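Local coordinates for protein phosphodiesterase (Salpingoeca rosetta, PDB 7CJ3) that forms a bundle of transmembrane helices of the bacteriorhodopsin-like family and holds a retinal in a pocket between those helices, at residues I26-V31 and A96-V101; G100-S105 and Y131-I136; T137-L142 and A162-L167. All coordinates share one frame; numbering follows the deposited sequence.

Contact 1: residues I26-V31 and A96-V101; sequences IFMIIV and AYVDGV. With OLC ((2R)-2,3-dihydroxypropyl (9Z)-octadec-9-enoate), chain Q.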
loop_
_atom_site.group_PDB
_atom_site.type_symbol
_atom_site.label_atom_id
_atom_site.label_comp_id
_atom_site.label_asym_id
_atom_site.label_seq_id
_atom_site.Cartn_x
_atom_site.Cartn_y
_atom_site.Cartn_z
ATOM N N ILE B 26 -23.171 3.421 -3.283
ATOM C CA ILE B 26 -23.712 4.561 -4.083
ATOM C C ILE B 26 -24.088 5.727 -3.155
ATOM O O ILE B 26 -23.679 6.871 -3.458
ATOM C CB ILE B 26 -24.850 4.094 -5.015
ATOM C CG1 ILE B 26 -24.320 3.416 -6.289
ATOM C CG2 ILE B 26 -25.798 5.244 -5.386
ATOM C CD1 ILE B 26 -22.856 2.988 -6.278
ATOM N N PHE B 27 -24.833 5.486 -2.075
ATOM C CA PHE B 27 -25.222 6.568 -1.133
ATOM C C PHE B 27 -23.944 7.224 -0.588
ATOM O O PHE B 27 -23.900 8.486 -0.463
ATOM C CB PHE B 27 -26.099 6.047 0.013
ATOM C CG PHE B 27 -26.472 7.123 1.010
ATOM C CD1 PHE B 27 -27.306 8.172 0.640
ATOM C CD2 PHE B 27 -26.034 7.072 2.327
ATOM C CE1 PHE B 27 -27.679 9.138 1.566
ATOM C CE2 PHE B 27 -26.385 8.058 3.236
ATOM C CZ PHE B 27 -27.202 9.090 2.852
ATOM N N MET B 28 -22.941 6.391 -0.268
ATOM C CA MET B 28 -21.617 6.828 0.254
ATOM C C MET B 28 -21.019 7.856 -0.717
ATOM O O MET B 28 -20.692 8.981 -0.285
ATOM C CB MET B 28 -20.653 5.646 0.437
ATOM C CG MET B 28 -20.934 4.791 1.671
ATOM S SD MET B 28 -20.044 3.193 1.698
ATOM C CE MET B 28 -18.376 3.785 1.924
ATOM N N ILE B 29 -20.938 7.491 -1.995
ATOM C CA ILE B 29 -20.315 8.313 -3.071
ATOM C C ILE B 29 -21.033 9.668 -3.169
ATOM O O ILE B 29 -20.336 10.711 -3.287
ATOM C CB ILE B 29 -20.314 7.533 -4.395
ATOM C CG1 ILE B 29 -19.470 6.255 -4.293
ATOM C CG2 ILE B 29 -19.851 8.417 -5.542
ATOM C CD1 ILE B 29 -19.928 5.127 -5.219
ATOM N N ILE B 30 -22.366 9.679 -3.089
ATOM C CA ILE B 30 -23.151 10.933 -3.279
ATOM C C ILE B 30 -22.882 11.873 -2.106
ATOM O O ILE B 30 -22.673 13.062 -2.349
ATOM C CB ILE B 30 -24.649 10.669 -3.494
ATOM C CG1 ILE B 30 -24.897 9.863 -4.772
ATOM C CG2 ILE B 30 -25.417 11.992 -3.522
ATOM C CD1 ILE B 30 -26.228 9.163 -4.805
ATOM N N VAL B 31 -22.852 11.353 -0.886
ATOM C CA VAL B 31 -22.595 12.173 0.337
ATOM C C VAL B 31 -21.189 12.775 0.229
ATOM O O VAL B 31 -20.984 13.974 0.597
ATOM C CB VAL B 31 -22.746 11.334 1.620
ATOM C CG1 VAL B 31 -22.303 12.113 2.850
ATOM C CG2 VAL B 31 -24.167 10.814 1.787
ATOM N N ALA B 96 -14.327 -2.614 -0.642
ATOM C CA ALA B 96 -13.984 -1.953 -1.917
ATOM C C ALA B 96 -14.427 -0.479 -1.892
ATOM O O ALA B 96 -13.595 0.352 -2.267
ATOM C CB ALA B 96 -14.589 -2.720 -3.058
ATOM N N TYR B 97 -15.658 -0.168 -1.431
ATOM C CA TYR B 97 -16.219 1.211 -1.366
ATOM C C TYR B 97 -15.472 2.036 -0.314
ATOM O O TYR B 97 -15.042 3.186 -0.596
ATOM C CB TYR B 97 -17.725 1.217 -1.071
ATOM C CG TYR B 97 -18.569 0.799 -2.258
ATOM C CD1 TYR B 97 -19.201 -0.439 -2.329
ATOM C CD2 TYR B 97 -18.746 1.672 -3.326
ATOM C CE1 TYR B 97 -19.966 -0.798 -3.435
ATOM C CE2 TYR B 97 -19.491 1.325 -4.443
ATOM C CZ TYR B 97 -20.102 0.083 -4.502
ATOM O OH TYR B 97 -20.840 -0.229 -5.615
ATOM N N VAL B 98 -15.315 1.473 0.883
ATOM C CA VAL B 98 -14.611 2.171 1.991
ATOM C C VAL B 98 -13.215 2.565 1.519
ATOM O O VAL B 98 -12.844 3.736 1.689
ATOM C CB VAL B 98 -14.554 1.428 3.327
ATOM C CG1 VAL B 98 -15.941 1.323 3.944
ATOM C CG2 VAL B 98 -13.894 0.078 3.219
ATOM N N ASP B 99 -12.502 1.644 0.871
ATOM C CA ASP B 99 -11.095 1.857 0.428
ATOM C C ASP B 99 -11.065 2.859 -0.724
ATOM O O ASP B 99 -10.153 3.690 -0.761
ATOM C CB ASP B 99 -10.442 0.524 0.062
ATOM C CG ASP B 99 -9.971 -0.235 1.291
ATOM O OD1 ASP B 99 -10.146 0.293 2.430
ATOM O OD2 ASP B 99 -9.420 -1.315 1.119
ATOM N N GLY B 100 -12.021 2.766 -1.638
ATOM C CA GLY B 100 -12.196 3.750 -2.712
ATOM C C GLY B 100 -12.477 5.138 -2.161
ATOM O O GLY B 100 -11.875 6.107 -2.671
ATOM N N VAL B 101 -13.384 5.250 -1.182
ATOM C CA VAL B 101 -13.757 6.565 -0.600
ATOM C C VAL B 101 -12.483 7.175 -0.031
ATOM O O VAL B 101 -12.220 8.362 -0.289
ATOM C CB VAL B 101 -14.860 6.457 0.470
ATOM C CG1 VAL B 101 -15.042 7.768 1.238
ATOM C CG2 VAL B 101 -16.176 6.025 -0.142
HETATM C C18 OLC Q . -8.804 0.527 -8.666
HETATM C C10 OLC Q . -15.346 3.043 -5.254
HETATM C C9 OLC Q . -15.772 1.784 -5.428
HETATM C C17 OLC Q . -8.920 2.030 -8.466
HETATM C C11 OLC Q . -14.036 3.401 -5.911
HETATM C C8 OLC Q . -14.966 0.761 -6.218
HETATM C C24 OLC Q . -25.817 -4.441 -8.090
HETATM C C16 OLC Q . -10.103 2.453 -7.565
HETATM C C12 OLC Q . -13.659 4.876 -5.987
HETATM C C7 OLC Q . -15.787 -0.404 -6.759
HETATM C C15 OLC Q . -10.117 3.996 -7.385
HETATM C C13 OLC Q . -12.444 5.010 -6.936
HETATM C C6 OLC Q . -16.631 -1.127 -5.717
HETATM C C14 OLC Q . -11.088 4.574 -6.351
HETATM C C5 OLC Q . -16.858 -2.600 -6.138
HETATM C C4 OLC Q . -18.273 -2.933 -6.616
HETATM C C3 OLC Q . -18.913 -4.082 -5.838
HETATM C C2 OLC Q . -20.444 -3.966 -5.790
HETATM C C21 OLC Q . -23.625 -4.818 -6.928
HETATM C C1 OLC Q . -21.114 -4.608 -7.004
HETATM C C22 OLC Q . -24.476 -5.214 -8.151
HETATM O O19 OLC Q . -20.669 -4.466 -8.137
HETATM O O25 OLC Q . -26.212 -3.747 -9.295
HETATM O O23 OLC Q . -23.745 -4.988 -9.373
HETATM O O20 OLC Q . -22.334 -5.420 -6.868
#

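Contact 2: residues G100-S105 and Y131-I136; sequences GVACIS and YAEWII. With RET (retinal), chain K; OLC ((2R)-2,3-dihydroxypropyl (9Z)-octadec-9-enoate), chain Q.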
loop_
_atom_site.group_PDB
_atom_site.type_symbol
_atom_site.label_atom_id
_atom_site.label_comp_id
_atom_site.label_asym_id
_atom_site.label_seq_id
_atom_site.Cartn_x
_atom_site.Cartn_y
_atom_site.Cartn_z
ATOM N N GLY B 100 -12.021 2.766 -1.638
ATOM C CA GLY B 100 -12.196 3.750 -2.712
ATOM C C GLY B 100 -12.477 5.138 -2.161
ATOM O O GLY B 100 -11.875 6.107 -2.671
ATOM N N VAL B 101 -13.384 5.250 -1.182
ATOM C CA VAL B 101 -13.757 6.565 -0.600
ATOM C C VAL B 101 -12.483 7.175 -0.031
ATOM O O VAL B 101 -12.220 8.362 -0.289
ATOM C CB VAL B 101 -14.860 6.457 0.470
ATOM C CG1 VAL B 101 -15.042 7.768 1.238
ATOM C CG2 VAL B 101 -16.176 6.025 -0.142
ATOM N N ALA B 102 -11.729 6.371 0.718
ATOM C CA ALA B 102 -10.453 6.776 1.345
ATOM C C ALA B 102 -9.475 7.195 0.246
ATOM O O ALA B 102 -8.858 8.248 0.364
ATOM C CB ALA B 102 -9.912 5.654 2.194
ATOM N N CYS B 103 -9.404 6.439 -0.830
ATOM C CA CYS B 103 -8.500 6.730 -1.960
ATOM C C CYS B 103 -8.732 8.151 -2.488
ATOM O O CYS B 103 -7.741 8.934 -2.550
ATOM C CB CYS B 103 -8.693 5.725 -3.079
ATOM S SG CYS B 103 -7.657 6.146 -4.500
ATOM N N ILE B 104 -9.975 8.465 -2.886
ATOM C CA ILE B 104 -10.302 9.774 -3.527
ATOM C C ILE B 104 -10.265 10.904 -2.494
ATOM O O ILE B 104 -9.925 12.035 -2.924
ATOM C CB ILE B 104 -11.625 9.766 -4.306
ATOM C CG1 ILE B 104 -12.819 9.407 -3.414
ATOM C CG2 ILE B 104 -11.509 8.849 -5.508
ATOM C CD1 ILE B 104 -14.168 9.295 -4.145
ATOM N N SER B 105 -10.591 10.651 -1.213
ATOM C CA SER B 105 -10.532 11.733 -0.195
ATOM C C SER B 105 -9.068 12.163 -0.099
ATOM O O SER B 105 -8.779 13.379 -0.110
ATOM C CB SER B 105 -11.123 11.372 1.141
ATOM O OG SER B 105 -12.032 10.288 1.015
ATOM N N TYR B 131 -12.252 14.068 8.191
ATOM C CA TYR B 131 -13.441 13.852 9.060
ATOM C C TYR B 131 -14.620 13.340 8.208
ATOM O O TYR B 131 -15.249 12.339 8.620
ATOM C CB TYR B 131 -13.762 15.117 9.866
ATOM C CG TYR B 131 -12.928 15.300 11.111
ATOM C CD1 TYR B 131 -13.140 14.511 12.251
ATOM C CD2 TYR B 131 -11.945 16.279 11.181
ATOM C CE1 TYR B 131 -12.388 14.671 13.405
ATOM C CE2 TYR B 131 -11.189 16.465 12.333
ATOM C CZ TYR B 131 -11.407 15.660 13.448
ATOM O OH TYR B 131 -10.663 15.851 14.587
ATOM N N ALA B 132 -14.870 13.925 7.033
ATOM C CA ALA B 132 -15.927 13.474 6.096
ATOM C C ALA B 132 -15.737 12.017 5.689
ATOM O O ALA B 132 -16.680 11.242 5.784
ATOM C CB ALA B 132 -15.952 14.364 4.878
ATOM N N GLU B 133 -14.557 11.663 5.199
ATOM C CA GLU B 133 -14.162 10.255 4.922
ATOM C C GLU B 133 -14.492 9.332 6.120
ATOM O O GLU B 133 -15.161 8.285 5.936
ATOM C CB GLU B 133 -12.658 10.225 4.656
ATOM C CG GLU B 133 -12.142 8.827 4.392
ATOM C CD GLU B 133 -10.827 8.477 5.071
ATOM O OE1 GLU B 133 -9.980 9.384 5.238
ATOM O OE2 GLU B 133 -10.663 7.291 5.435
ATOM N N TRP B 134 -13.993 9.696 7.312
ATOM C CA TRP B 134 -14.187 8.936 8.569
ATOM C C TRP B 134 -15.689 8.724 8.833
ATOM O O TRP B 134 -16.079 7.561 9.148
ATOM C CB TRP B 134 -13.459 9.602 9.750
ATOM C CG TRP B 134 -11.957 9.499 9.699
ATOM C CD1 TRP B 134 -11.205 8.842 8.755
ATOM C CD2 TRP B 134 -11.009 10.083 10.622
ATOM N NE1 TRP B 134 -9.869 8.982 9.027
ATOM C CE2 TRP B 134 -9.717 9.729 10.171
ATOM C CE3 TRP B 134 -11.112 10.841 11.795
ATOM C CZ2 TRP B 134 -8.561 10.140 10.834
ATOM C CZ3 TRP B 134 -9.966 11.212 12.472
ATOM C CH2 TRP B 134 -8.707 10.898 11.963
ATOM N N ILE B 135 -16.504 9.771 8.673
ATOM C CA ILE B 135 -17.969 9.723 8.968
ATOM C C ILE B 135 -18.719 8.861 7.937
ATOM O O ILE B 135 -19.753 8.241 8.331
ATOM C CB ILE B 135 -18.533 11.153 9.067
ATOM C CG1 ILE B 135 -18.135 11.774 10.412
ATOM C CG2 ILE B 135 -20.051 11.183 8.844
ATOM C CD1 ILE B 135 -18.116 13.307 10.424
ATOM N N ILE B 136 -18.256 8.807 6.683
ATOM C CA ILE B 136 -18.858 7.912 5.656
ATOM C C ILE B 136 -18.387 6.471 5.862
ATOM O O ILE B 136 -19.220 5.569 5.682
ATOM C CB ILE B 136 -18.535 8.390 4.241
ATOM C CG1 ILE B 136 -19.115 9.782 3.990
ATOM C CG2 ILE B 136 -19.013 7.396 3.201
ATOM C CD1 ILE B 136 -18.553 10.449 2.747
HETATM C C1 RET K . -11.116 11.509 17.218
HETATM C C2 RET K . -11.452 12.695 18.125
HETATM C C3 RET K . -10.961 12.562 19.497
HETATM C C4 RET K . -11.478 11.292 20.139
HETATM C C5 RET K . -11.608 10.111 19.218
HETATM C C6 RET K . -11.324 10.157 17.893
HETATM C C7 RET K . -11.272 8.898 17.135
HETATM C C8 RET K . -11.141 8.708 15.763
HETATM C C9 RET K . -11.321 7.504 15.020
HETATM C C10 RET K . -11.206 7.451 13.608
HETATM C C11 RET K . -11.174 6.325 12.776
HETATM C C12 RET K . -10.947 6.238 11.407
HETATM C C13 RET K . -10.977 5.087 10.602
HETATM C C14 RET K . -10.827 5.184 9.231
HETATM C C15 RET K . -11.332 4.230 8.246
HETATM C C16 RET K . -12.055 11.669 16.009
HETATM C C17 RET K . -9.660 11.670 16.744
HETATM C C18 RET K . -12.097 8.882 19.954
HETATM C C19 RET K . -11.629 6.210 15.710
HETATM C C20 RET K . -11.148 3.761 11.280
HETATM C C18 OLC Q . -8.804 0.527 -8.666
HETATM C C10 OLC Q . -15.346 3.043 -5.254
HETATM C C9 OLC Q . -15.772 1.784 -5.428
HETATM C C17 OLC Q . -8.920 2.030 -8.466
HETATM C C11 OLC Q . -14.036 3.401 -5.911
HETATM C C8 OLC Q . -14.966 0.761 -6.218
HETATM C C24 OLC Q . -25.817 -4.441 -8.090
HETATM C C16 OLC Q . -10.103 2.453 -7.565
HETATM C C12 OLC Q . -13.659 4.876 -5.987
HETATM C C7 OLC Q . -15.787 -0.404 -6.759
HETATM C C15 OLC Q . -10.117 3.996 -7.385
HETATM C C13 OLC Q . -12.444 5.010 -6.936
HETATM C C6 OLC Q . -16.631 -1.127 -5.717
HETATM C C14 OLC Q . -11.088 4.574 -6.351
HETATM C C5 OLC Q . -16.858 -2.600 -6.138
HETATM C C4 OLC Q . -18.273 -2.933 -6.616
HETATM C C3 OLC Q . -18.913 -4.082 -5.838
HETATM C C2 OLC Q . -20.444 -3.966 -5.790
HETATM C C21 OLC Q . -23.625 -4.818 -6.928
HETATM C C1 OLC Q . -21.114 -4.608 -7.004
HETATM C C22 OLC Q . -24.476 -5.214 -8.151
HETATM O O19 OLC Q . -20.669 -4.466 -8.137
HETATM O O25 OLC Q . -26.212 -3.747 -9.295
HETATM O O23 OLC Q . -23.745 -4.988 -9.373
HETATM O O20 OLC Q . -22.334 -5.420 -6.868
#

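Contact 3: residues T137-L142 and A162-L167; sequences TCPTLL and ADALLL. With RET (retinal), chain K; OLC ((2R)-2,3-dihydroxypropyl (9Z)-octadec-9-enoate), chain R.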
loop_
_atom_site.group_PDB
_atom_site.type_symbol
_atom_site.label_atom_id
_atom_site.label_comp_id
_atom_site.label_asym_id
_atom_site.label_seq_id
_atom_site.Cartn_x
_atom_site.Cartn_y
_atom_site.Cartn_z
ATOM N N THR B 137 -17.122 6.241 6.220
ATOM C CA THR B 137 -16.502 4.889 6.220
ATOM C C THR B 137 -16.569 4.180 7.591
ATOM O O THR B 137 -16.850 2.975 7.607
ATOM C CB THR B 137 -15.062 4.985 5.718
ATOM O OG1 THR B 137 -14.383 5.909 6.574
ATOM C CG2 THR B 137 -14.990 5.438 4.277
ATOM N N CYS B 138 -16.282 4.844 8.706
ATOM C CA CYS B 138 -16.204 4.168 10.030
ATOM C C CYS B 138 -17.546 3.541 10.400
ATOM O O CYS B 138 -17.603 2.394 10.855
ATOM C CB CYS B 138 -15.763 5.101 11.144
ATOM S SG CYS B 138 -14.044 5.617 10.928
ATOM N N PRO B 139 -18.666 4.287 10.302
ATOM C CA PRO B 139 -19.972 3.672 10.541
ATOM C C PRO B 139 -20.259 2.518 9.562
ATOM O O PRO B 139 -20.923 1.590 9.962
ATOM C CB PRO B 139 -20.939 4.861 10.481
ATOM C CG PRO B 139 -20.048 6.059 10.825
ATOM C CD PRO B 139 -18.752 5.746 10.115
ATOM N N THR B 140 -19.709 2.545 8.348
ATOM C CA THR B 140 -19.894 1.464 7.339
ATOM C C THR B 140 -19.042 0.245 7.737
ATOM O O THR B 140 -19.514 -0.904 7.526
ATOM C CB THR B 140 -19.565 1.918 5.907
ATOM O OG1 THR B 140 -20.311 3.081 5.515
ATOM C CG2 THR B 140 -19.844 0.816 4.912
ATOM N N LEU B 141 -17.831 0.476 8.258
ATOM C CA LEU B 141 -16.924 -0.605 8.745
ATOM C C LEU B 141 -17.582 -1.316 9.940
ATOM O O LEU B 141 -17.463 -2.560 10.035
ATOM C CB LEU B 141 -15.561 -0.018 9.133
ATOM C CG LEU B 141 -14.626 0.285 7.964
ATOM C CD1 LEU B 141 -13.287 0.809 8.457
ATOM C CD2 LEU B 141 -14.433 -0.939 7.081
ATOM N N LEU B 142 -18.254 -0.559 10.813
ATOM C CA LEU B 142 -18.989 -1.114 11.971
ATOM C C LEU B 142 -20.140 -1.988 11.467
ATOM O O LEU B 142 -20.354 -3.064 12.046
ATOM C CB LEU B 142 -19.494 0.035 12.853
ATOM C CG LEU B 142 -18.423 0.696 13.711
ATOM C CD1 LEU B 142 -18.981 1.924 14.406
ATOM C CD2 LEU B 142 -17.845 -0.302 14.712
ATOM N N ALA B 162 -23.181 6.305 17.385
ATOM C CA ALA B 162 -22.235 6.815 18.410
ATOM C C ALA B 162 -20.907 7.158 17.733
ATOM O O ALA B 162 -20.406 8.271 17.940
ATOM C CB ALA B 162 -22.049 5.791 19.497
ATOM N N ASP B 163 -20.415 6.263 16.870
ATOM C CA ASP B 163 -19.177 6.497 16.089
ATOM C C ASP B 163 -19.288 7.803 15.283
ATOM O O ASP B 163 -18.372 8.656 15.394
ATOM C CB ASP B 163 -18.851 5.279 15.232
ATOM C CG ASP B 163 -17.459 5.348 14.618
ATOM O OD1 ASP B 163 -16.634 6.195 15.051
ATOM O OD2 ASP B 163 -17.200 4.554 13.720
ATOM N N ALA B 164 -20.358 7.991 14.500
ATOM C CA ALA B 164 -20.572 9.231 13.716
ATOM C C ALA B 164 -20.558 10.469 14.635
ATOM O O ALA B 164 -19.836 11.442 14.302
ATOM C CB ALA B 164 -21.858 9.118 12.951
ATOM N N LEU B 165 -21.297 10.435 15.758
ATOM C CA LEU B 165 -21.399 11.579 16.716
ATOM C C LEU B 165 -20.026 11.873 17.327
ATOM O O LEU B 165 -19.596 13.044 17.382
ATOM C CB LEU B 165 -22.429 11.243 17.803
ATOM C CG LEU B 165 -23.821 10.851 17.312
ATOM C CD1 LEU B 165 -24.811 10.709 18.461
ATOM C CD2 LEU B 165 -24.383 11.832 16.301
ATOM N N LEU B 166 -19.378 10.817 17.774
ATOM C CA LEU B 166 -17.961 10.744 18.204
ATOM C C LEU B 166 -17.061 11.590 17.307
ATOM O O LEU B 166 -16.317 12.430 17.825
ATOM C CB LEU B 166 -17.629 9.260 18.068
ATOM C CG LEU B 166 -16.410 8.734 18.798
ATOM C CD1 LEU B 166 -16.565 7.216 18.945
ATOM C CD2 LEU B 166 -15.125 9.106 18.049
ATOM N N LEU B 167 -17.102 11.345 15.994
ATOM C CA LEU B 167 -16.136 11.937 15.035
ATOM C C LEU B 167 -16.380 13.445 14.901
ATOM O O LEU B 167 -15.407 14.220 15.027
ATOM C CB LEU B 167 -16.262 11.196 13.701
ATOM C CG LEU B 167 -15.718 9.771 13.689
ATOM C CD1 LEU B 167 -16.169 9.006 12.457
ATOM C CD2 LEU B 167 -14.204 9.778 13.771
HETATM C C1 RET K . -11.116 11.509 17.218
HETATM C C2 RET K . -11.452 12.695 18.125
HETATM C C3 RET K . -10.961 12.562 19.497
HETATM C C4 RET K . -11.478 11.292 20.139
HETATM C C5 RET K . -11.608 10.111 19.218
HETATM C C6 RET K . -11.324 10.157 17.893
HETATM C C7 RET K . -11.272 8.898 17.135
HETATM C C8 RET K . -11.141 8.708 15.763
HETATM C C9 RET K . -11.321 7.504 15.020
HETATM C C10 RET K . -11.206 7.451 13.608
HETATM C C11 RET K . -11.174 6.325 12.776
HETATM C C12 RET K . -10.947 6.238 11.407
HETATM C C13 RET K . -10.977 5.087 10.602
HETATM C C14 RET K . -10.827 5.184 9.231
HETATM C C15 RET K . -11.332 4.230 8.246
HETATM C C16 RET K . -12.055 11.669 16.009
HETATM C C17 RET K . -9.660 11.670 16.744
HETATM C C18 RET K . -12.097 8.882 19.954
HETATM C C19 RET K . -11.629 6.210 15.710
HETATM C C20 RET K . -11.148 3.761 11.280
HETATM C C18 OLC R . -28.096 7.598 6.978
HETATM C C10 OLC R . -29.945 3.202 2.180
HETATM C C9 OLC R . -28.668 3.162 2.578
HETATM C C17 OLC R . -29.192 8.305 6.190
HETATM C C11 OLC R . -31.020 3.984 2.903
HETATM C C8 OLC R . -28.105 3.897 3.797
HETATM C C16 OLC R . -30.257 7.351 5.642
HETATM C C12 OLC R . -30.933 5.455 2.501
HETATM C C7 OLC R . -27.200 2.976 4.645
HETATM C C15 OLC R . -31.444 8.058 4.970
HETATM C C13 OLC R . -32.033 6.321 3.149
HETATM C C6 OLC R . -25.688 3.168 4.481
HETATM C C14 OLC R . -31.560 7.752 3.472
HETATM C C5 OLC R . -24.913 2.010 5.139
HETATM C C4 OLC R . -23.428 1.957 4.728
HETATM C C3 OLC R . -23.041 0.702 3.940
#

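Contact 1: residues I26-V31 and A96-V101
In the transmembrane helix bundle of this rhodopsin-like domain, M28 and I29 of helix 17-41 pack on Y97, V98 and V101 of helix 86-111, with I26 adding a contact from the surface side. The segment axes diverge by only 14° and approach to 10.4 Å, which defines a near-parallel pair. No hydrogen bond crosses between them, so the evidence for adhesion is methyl and ring contact alone.

M28 carries much of the contact. Its chain runs extended to SD and then bends at the last bond (chi3 69°), which sets the CE methyl among three residues of the partner helix. CE lies 3.8 Å from V101 CG2, the two side chains meeting at about a right angle, and 4.0 Å from V98 CG1. On the way, M28 SD passes Y97 CB at 4.1 Å. The same methionine also touches I136 and T140 of helix 128-149, so it wedges from helix 17-41 between helices 86-111 and 128-149.

The phenol of Y97 takes the remaining contacts. I29 CD1 approaches Y97 CE2 obliquely at 3.9 Å. I26 CD1 comes in at a similar slant, 3.9 Å from Y97 OH, although I26 is poorly ordered and this placement is less certain. The acyl chain of a lipid, OLC of chain Q, runs along helix 86-111 past A96, with its C6 over the centre of one Y97 face, 3.8 Å above the plane. Its C11 continues past G100 CA at 3.7 Å, where no side chain intervenes. These are two neighbouring helices of a rhodopsin-type transmembrane bundle, joined by apolar packing, with lipid lying against one of them.

Contact 2: residues G100-S105 and Y131-I136
Taken from Y131 to I136, the segment meets G100-S105 through E133 and I136, one helical turn apart, while Y131 and W134 serve the retinal pocket. The two segments run antiparallel, at 173°, their axes coming within 9.8 Å. Y131 offers its ring edge to the ligand, CE1 lying 4.0 Å from retinal C16.

E133 then turns to helix 86-111 and supplies most of the contact. Its CG stands opposite the backbone N (chi1 179°), extended across the interface, and a bend at chi2 (-137°) lays the carboxyl end beside A102. Here E133 CG lies 3.7 Å from S105 OG, and E133 OE2 is 3.7 Å from A102 CB. These are van der Waals contacts, since no hydrogen bond spans the two segments. Beyond them, E133 OE2 has a weak hydrogen bond to K265 of helix 250-277, and E133 OE1 lies close to D261 OD2, a pair of acidic groups.

W134 follows on the ligand side, as expected of a rhodopsin bundle in which aromatic rings flank the polyene. One indole face receives retinal C12, 3.6 Å above the plane and displaced toward the ring rim, so the chain passes over the ring rather than abutting it. E133 OE2 sits at the indole edge, in its plane, and W134 NE1 makes a weak hydrogen bond to D261.

I136 returns to the helix-helix seam. Its CG2 faces V101 CG1 at 4.4 Å, a loose methyl contact. The V101 CG1 branch also borders the aliphatic part of E133, with CG of that residue at 4.4 Å, while I136 also packs on M28 of helix 17-41, more closely than on V101.

Contact 3: residues T137-L142 and A162-L167
Apolar contacts between P139 and A164 and between C138 and L167 draw helix 128-149 against helix 153-173. P139 CG lies 4.1 Å from A164 CB, on the partly exposed side of the seam, and C138 CB lies 4.1 Å from L167 CD1 on the buried side. The segments are antiparallel, crossing at 157° with axes 9.1 Å apart at their closest.

The polar element is D163, which is buried and makes no hydrogen bond to 137-142. With CG opposite its backbone N (chi1 -169°), the carboxylate projects between C138 and L142. D163 OD2 is modelled close to C138 CB and to L142 CD1, at 3.2 Å from the latter, but at this resolution the shortness of such contacts proves little. The proline ring passes D163 at about a right angle.

Backbone geometry adds a kink: the nitrogens of P139 and T140 lack bonds to the preceding turn, and proline has no N-H to give. The T140 hydroxyl is hydrogen-bonded to I136 O, the carbonyl that T140 N would otherwise engage. In this rhodopsin-type transmembrane bundle the kink falls one residue after C138, which belongs to the retinal pocket.

Ligand contacts form the last group. C138 SG is directed at the polyene, near C13, while L141 CD1 lies 3.9 Å from retinal C15. From the other helix, L167 CD2 meets retinal C16 at 3.6 Å, and L166 CD2 lies 3.6 Å from retinal C18.

From the N terminus, contact 1 brings helix 17-41 to helix 86-111, closing a loop of 64 residues that contains helices 45-54 and 58-81. Contact 2 starts on the same stretch, sharing G100 and V101, and closes 25 residues that include the small hairpin of strands 117-118 and 125-126. Contact 3 follows in series on helix 128-149 and closes 19 residues, mostly helical. None lies inside another. Helix 86-111 links contacts 1 and 2, helix 128-149 links contacts 2 and 3. Packing of M28 CG on I136 CG2 (3.6 Å) joins the first two directly, and retinal touches both contact 2 and contact 3.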